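PDB 6AQK: toxin protein, which is the C-terminal toxin domain of RHS2 from Yersinia entomophaga and probably acts as an ADP-ribosyltransferase that modifies target molecules. Local coordinates for residues Asn41-His44 with Tyr45-Ile49; Ser115-Ala118 with Glu119-Glu123. All coordinates share one frame; numbering follows the deposited sequence.

Contact 1 (Asn41-His44 with Tyr45-Ile49); sequences NISH and YDSII
With CG of H44 anti to the backbone N (chi1 -166°) and CG of Y45 set between its own N and carbonyl carbon (chi1 59°), the two neighbouring side chains run side by side and point the same way. CE1 of H44 sits over the centre of the Y45 ring, 3.6 Å from CZ, the rings meeting obliquely with planes at 32°. The imidazole is also tied to the backbone: N of D46 donates to ND1 of H44 at 3.0 Å, from a position tilted out of the ring plane, which restrains rotation about chi2. H44 to S47 form a type I beta turn in the loop between helices 27-39 and 51-63, closed by the bond from N of S47 to O of H44 (2.8 Å). OG of S47 gives the same oxygen a second bond at 3.1 Å, tilted slightly from the carbonyl plane. Beside the turn, CG2 of I42 meets CG1 of I48 at 3.9 Å, the two side chains crossing at about a right angle; both also rest on L37 of helix 27-39. The Y45 hydroxyl is hydrogen-bonded to D88 on helix 74-90, while Y190 meets the ring of H44.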
loop_
_atom_site.group_PDB
_atom_site.type_symbol
_atom_site.label_atom_id
_atom_site.label_comp_id
_atom_site.label_asym_id
_atom_site.label_seq_id
_atom_site.Cartn_x
_atom_site.Cartn_y
_atom_site.Cartn_z
ATOM N N ASN A 41 -0.764 -5.638 -16.476
ATOM C CA ASN A 41 -1.390 -4.390 -16.867
ATOM C C ASN A 41 -2.907 -4.444 -17.021
ATOM O O ASN A 41 -3.465 -3.863 -17.924
ATOM C CB ASN A 41 -0.660 -3.899 -18.149
ATOM C CG ASN A 41 0.835 -3.784 -17.935
ATOM O OD1 ASN A 41 1.608 -4.405 -18.625
ATOM N ND2 ASN A 41 1.244 -3.040 -16.910
ATOM N N ILE A 42 -3.608 -5.141 -16.127
ATOM C CA ILE A 42 -5.066 -5.182 -16.206
ATOM C C ILE A 42 -5.618 -3.857 -15.647
ATOM O O ILE A 42 -5.230 -3.447 -14.538
ATOM C CB ILE A 42 -5.653 -6.325 -15.334
ATOM C CG1 ILE A 42 -5.092 -7.726 -15.663
ATOM C CG2 ILE A 42 -7.155 -6.284 -15.375
ATOM C CD1 ILE A 42 -5.436 -8.256 -17.013
ATOM N N SER A 43 -6.530 -3.202 -16.340
ATOM C CA SER A 43 -6.986 -1.843 -15.880
ATOM C C SER A 43 -7.911 -1.876 -14.695
ATOM O O SER A 43 -7.928 -0.962 -13.875
ATOM C CB SER A 43 -7.621 -1.014 -17.005
ATOM O OG SER A 43 -8.613 -1.730 -17.687
ATOM N N HIS A 44 -8.690 -2.946 -14.588
ATOM C CA HIS A 44 -9.660 -3.041 -13.542
ATOM C C HIS A 44 -9.916 -4.496 -13.254
ATOM O O HIS A 44 -10.066 -5.274 -14.167
ATOM C CB HIS A 44 -10.952 -2.316 -13.909
ATOM C CG HIS A 44 -11.848 -2.097 -12.724
ATOM N ND1 HIS A 44 -12.711 -3.062 -12.264
ATOM C CD2 HIS A 44 -11.955 -1.057 -11.870
ATOM C CE1 HIS A 44 -13.357 -2.603 -11.211
ATOM N NE2 HIS A 44 -12.908 -1.391 -10.941
ATOM N N TYR A 45 -10.022 -4.829 -11.984
ATOM C CA TYR A 45 -10.223 -6.228 -11.525
ATOM C C TYR A 45 -11.502 -6.863 -12.067
ATOM O O TYR A 45 -11.585 -8.107 -12.119
ATOM C CB TYR A 45 -10.250 -6.349 -9.975
ATOM C CG TYR A 45 -11.313 -5.567 -9.248
ATOM C CD1 TYR A 45 -12.621 -6.031 -9.119
ATOM C CD2 TYR A 45 -11.015 -4.338 -8.681
ATOM C CE1 TYR A 45 -13.608 -5.274 -8.465
ATOM C CE2 TYR A 45 -11.958 -3.604 -7.990
ATOM C CZ TYR A 45 -13.270 -4.070 -7.917
ATOM O OH TYR A 45 -14.139 -3.304 -7.239
ATOM N N ASP A 46 -12.493 -6.040 -12.372
ATOM C CA ASP A 46 -13.700 -6.559 -13.071
ATOM C C ASP A 46 -13.546 -6.818 -14.571
ATOM O O ASP A 46 -14.379 -7.438 -15.134
ATOM C CB ASP A 46 -14.911 -5.679 -12.792
ATOM C CG ASP A 46 -15.536 -5.992 -11.445
ATOM O OD1 ASP A 46 -15.405 -7.143 -10.975
ATOM O OD2 ASP A 46 -16.123 -5.099 -10.822
ATOM N N SER A 47 -12.452 -6.413 -15.198
ATOM C CA SER A 47 -12.321 -6.540 -16.638
ATOM C C SER A 47 -11.132 -7.424 -16.962
ATOM O O SER A 47 -10.208 -6.979 -17.607
ATOM C CB SER A 47 -12.163 -5.121 -17.243
ATOM O OG SER A 47 -10.830 -4.614 -17.074
ATOM N N ILE A 48 -11.134 -8.682 -16.534
ATOM C CA ILE A 48 -10.024 -9.589 -16.804
ATOM C C ILE A 48 -10.441 -10.502 -17.951
ATOM O O ILE A 48 -11.233 -11.393 -17.751
ATOM C CB ILE A 48 -9.618 -10.413 -15.553
ATOM C CG1 ILE A 48 -9.182 -9.433 -14.450
ATOM C CG2 ILE A 48 -8.535 -11.445 -15.913
ATOM C CD1 ILE A 48 -9.039 -10.029 -13.076
ATOM N N ILE A 49 -9.875 -10.312 -19.132
ATOM C CA ILE A 49 -10.376 -10.988 -20.352
ATOM C C ILE A 49 -9.794 -12.396 -20.477
ATOM O O ILE A 49 -10.529 -13.353 -20.659
ATOM C CB ILE A 49 -10.111 -10.114 -21.606
ATOM C CG1 ILE A 49 -10.756 -8.720 -21.424
ATOM C CG2 ILE A 49 -10.612 -10.776 -22.888
ATOM C CD1 ILE A 49 -12.225 -8.708 -21.004
#

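Contact 2 (Ser115-Ala118 with Glu119-Glu123); sequences SWLA and EFINE
L117 and I121, one helical turn apart, cross obliquely, and CG of L117 lies 3.9 Å from CD1 of I121. They belong to the alpha-helix 115-124, whose i to i+4 spacing sets both side chains along one flank. The leucine reaches its neighbour with CG anti to the backbone N (chi1 -180°), while I121 has CG1 beside its own N, where that branch also passes 3.3 Å from O of L117. Both carry the flank onward into the fold: L117 touches I222 and I121 touches Y220, on strand 220-226 of the mixed sheet.

W116 and F120 form a second i to i+4 pair, but their rings do not meet. The indole and the phenyl ring instead pack against the mixed sheet, W116 against I195, L198, M135 and L137, and F120 against L198, Y200, K133 and Y220. What links the pair directly is the backbone bond from N of F120 to O of W116, with CB of F120 3.5 Å from that same oxygen. A bound platinum (II) ion lies about 5 Å from the indole side chain.

S115, E119 and N122 lie at the exposed surface of the helix. The backbone N-H of E119 donates to O of S115; with CG anti to its N (chi1 176°) the side chain leads away from S115, and the chain then bends at chi2. Further along, N of I121 bonds to O of L117. N of N122 approaches O of A118 at 2.8 Å with an N-H...O angle of 172°, and the asparagine's CG packs 3.3 Å from that same carbonyl oxygen.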
loop_
_atom_site.group_PDB
_atom_site.type_symbol
_atom_site.label_atom_id
_atom_site.label_comp_id
_atom_site.label_asym_id
_atom_site.label_seq_id
_atom_site.Cartn_x
_atom_site.Cartn_y
_atom_site.Cartn_z
ATOM N N SER A 115 8.664 2.936 -10.559
ATOM C CA SER A 115 9.943 3.182 -11.300
ATOM C C SER A 115 10.633 4.491 -10.873
ATOM O O SER A 115 11.873 4.602 -10.878
ATOM C CB SER A 115 9.679 3.167 -12.822
ATOM O OG SER A 115 8.826 4.197 -13.229
ATOM N N TRP A 116 9.814 5.463 -10.497
ATOM C CA TRP A 116 10.292 6.765 -9.950
ATOM C C TRP A 116 11.022 6.594 -8.630
ATOM O O TRP A 116 12.037 7.264 -8.381
ATOM C CB TRP A 116 9.163 7.763 -9.806
ATOM C CG TRP A 116 7.834 7.206 -9.220
ATOM C CD1 TRP A 116 6.803 6.645 -9.925
ATOM C CD2 TRP A 116 7.442 7.143 -7.829
ATOM N NE1 TRP A 116 5.780 6.245 -9.059
ATOM C CE2 TRP A 116 6.166 6.556 -7.771
ATOM C CE3 TRP A 116 8.039 7.555 -6.628
ATOM C CZ2 TRP A 116 5.508 6.350 -6.574
ATOM C CZ3 TRP A 116 7.396 7.340 -5.468
ATOM C CH2 TRP A 116 6.135 6.763 -5.428
ATOM N N LEU A 117 10.557 5.634 -7.832
ATOM C CA LEU A 117 11.212 5.338 -6.588
ATOM C C LEU A 117 12.534 4.607 -6.815
ATOM O O LEU A 117 13.583 5.000 -6.262
ATOM C CB LEU A 117 10.271 4.542 -5.683
ATOM C CG LEU A 117 10.811 4.156 -4.314
ATOM C CD1 LEU A 117 11.131 5.425 -3.524
ATOM C CD2 LEU A 117 9.804 3.225 -3.604
ATOM N N ALA A 118 12.503 3.607 -7.687
ATOM C CA ALA A 118 13.715 2.839 -8.049
ATOM C C ALA A 118 14.849 3.795 -8.519
ATOM O O ALA A 118 15.993 3.722 -8.078
ATOM C CB ALA A 118 13.390 1.806 -9.143
ATOM N N GLU A 119 14.472 4.710 -9.379
ATOM C CA GLU A 119 15.393 5.731 -9.915
ATOM C C GLU A 119 16.011 6.569 -8.835
ATOM O O GLU A 119 17.263 6.749 -8.787
ATOM C CB GLU A 119 14.639 6.621 -10.902
ATOM C CG GLU A 119 15.414 7.808 -11.493
ATOM C CD GLU A 119 16.299 7.415 -12.655
ATOM O OE1 GLU A 119 16.036 7.868 -13.796
ATOM O OE2 GLU A 119 17.241 6.624 -12.440
ATOM N N PHE A 120 15.142 7.052 -7.941
ATOM C CA PHE A 120 15.573 7.942 -6.886
ATOM C C PHE A 120 16.488 7.178 -5.977
ATOM O O PHE A 120 17.529 7.703 -5.589
ATOM C CB PHE A 120 14.378 8.554 -6.149
ATOM C CG PHE A 120 14.784 9.464 -5.023
ATOM C CD1 PHE A 120 15.177 10.784 -5.317
ATOM C CD2 PHE A 120 14.772 9.036 -3.684
ATOM C CE1 PHE A 120 15.592 11.655 -4.286
ATOM C CE2 PHE A 120 15.156 9.929 -2.638
ATOM C CZ PHE A 120 15.568 11.238 -2.968
ATOM N N ILE A 121 16.123 5.937 -5.627
ATOM C CA ILE A 121 16.980 5.087 -4.784
ATOM C C ILE A 121 18.338 4.857 -5.437
ATOM O O ILE A 121 19.392 5.045 -4.786
ATOM C CB ILE A 121 16.325 3.702 -4.495
ATOM C CG1 ILE A 121 15.125 3.925 -3.549
ATOM C CG2 ILE A 121 17.320 2.718 -3.905
ATOM C CD1 ILE A 121 14.258 2.693 -3.259
ATOM N N ASN A 122 18.310 4.425 -6.687
ATOM C CA ASN A 122 19.559 4.270 -7.468
ATOM C C ASN A 122 20.433 5.514 -7.470
ATOM O O ASN A 122 21.620 5.374 -7.288
ATOM C CB ASN A 122 19.305 3.794 -8.906
ATOM C CG ASN A 122 18.858 2.311 -8.954
ATOM O OD1 ASN A 122 19.175 1.501 -8.063
ATOM N ND2 ASN A 122 18.085 1.971 -9.969
ATOM N N GLU A 123 19.868 6.699 -7.655
ATOM C CA GLU A 123 20.685 7.919 -7.664
ATOM C C GLU A 123 21.194 8.329 -6.273
ATOM O O GLU A 123 22.198 9.046 -6.176
ATOM C CB GLU A 123 19.920 9.091 -8.240
ATOM C CG GLU A 123 19.411 8.909 -9.675
ATOM C CD GLU A 123 18.348 9.938 -10.068
ATOM O OE1 GLU A 123 18.095 10.866 -9.263
ATOM O OE2 GLU A 123 17.763 9.827 -11.188
#

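In the fold
Contact 1 comes first along the chain, in the loop joining helices 27-39 and 51-63, and contact 2 follows on helix 115-124; helices 51-63 and 74-90 and strand 101-106 lie between them in sequence. Their centres are about 27 Å apart and their nearest atoms about 11 Å, so they do not touch. Each is 18 to 19 Å from the centre of the chain, in different parts of the fold. Contact 1 lies against helices 27-39 and 74-90, whereas contact 2 packs on strands 131-140, 192-200 and 220-226 of the five-stranded mixed sheet. In this putative ADP-ribosyltransferase domain, contact 1 thus sits among helices, and contact 2 is on a helix that packs against the sheet.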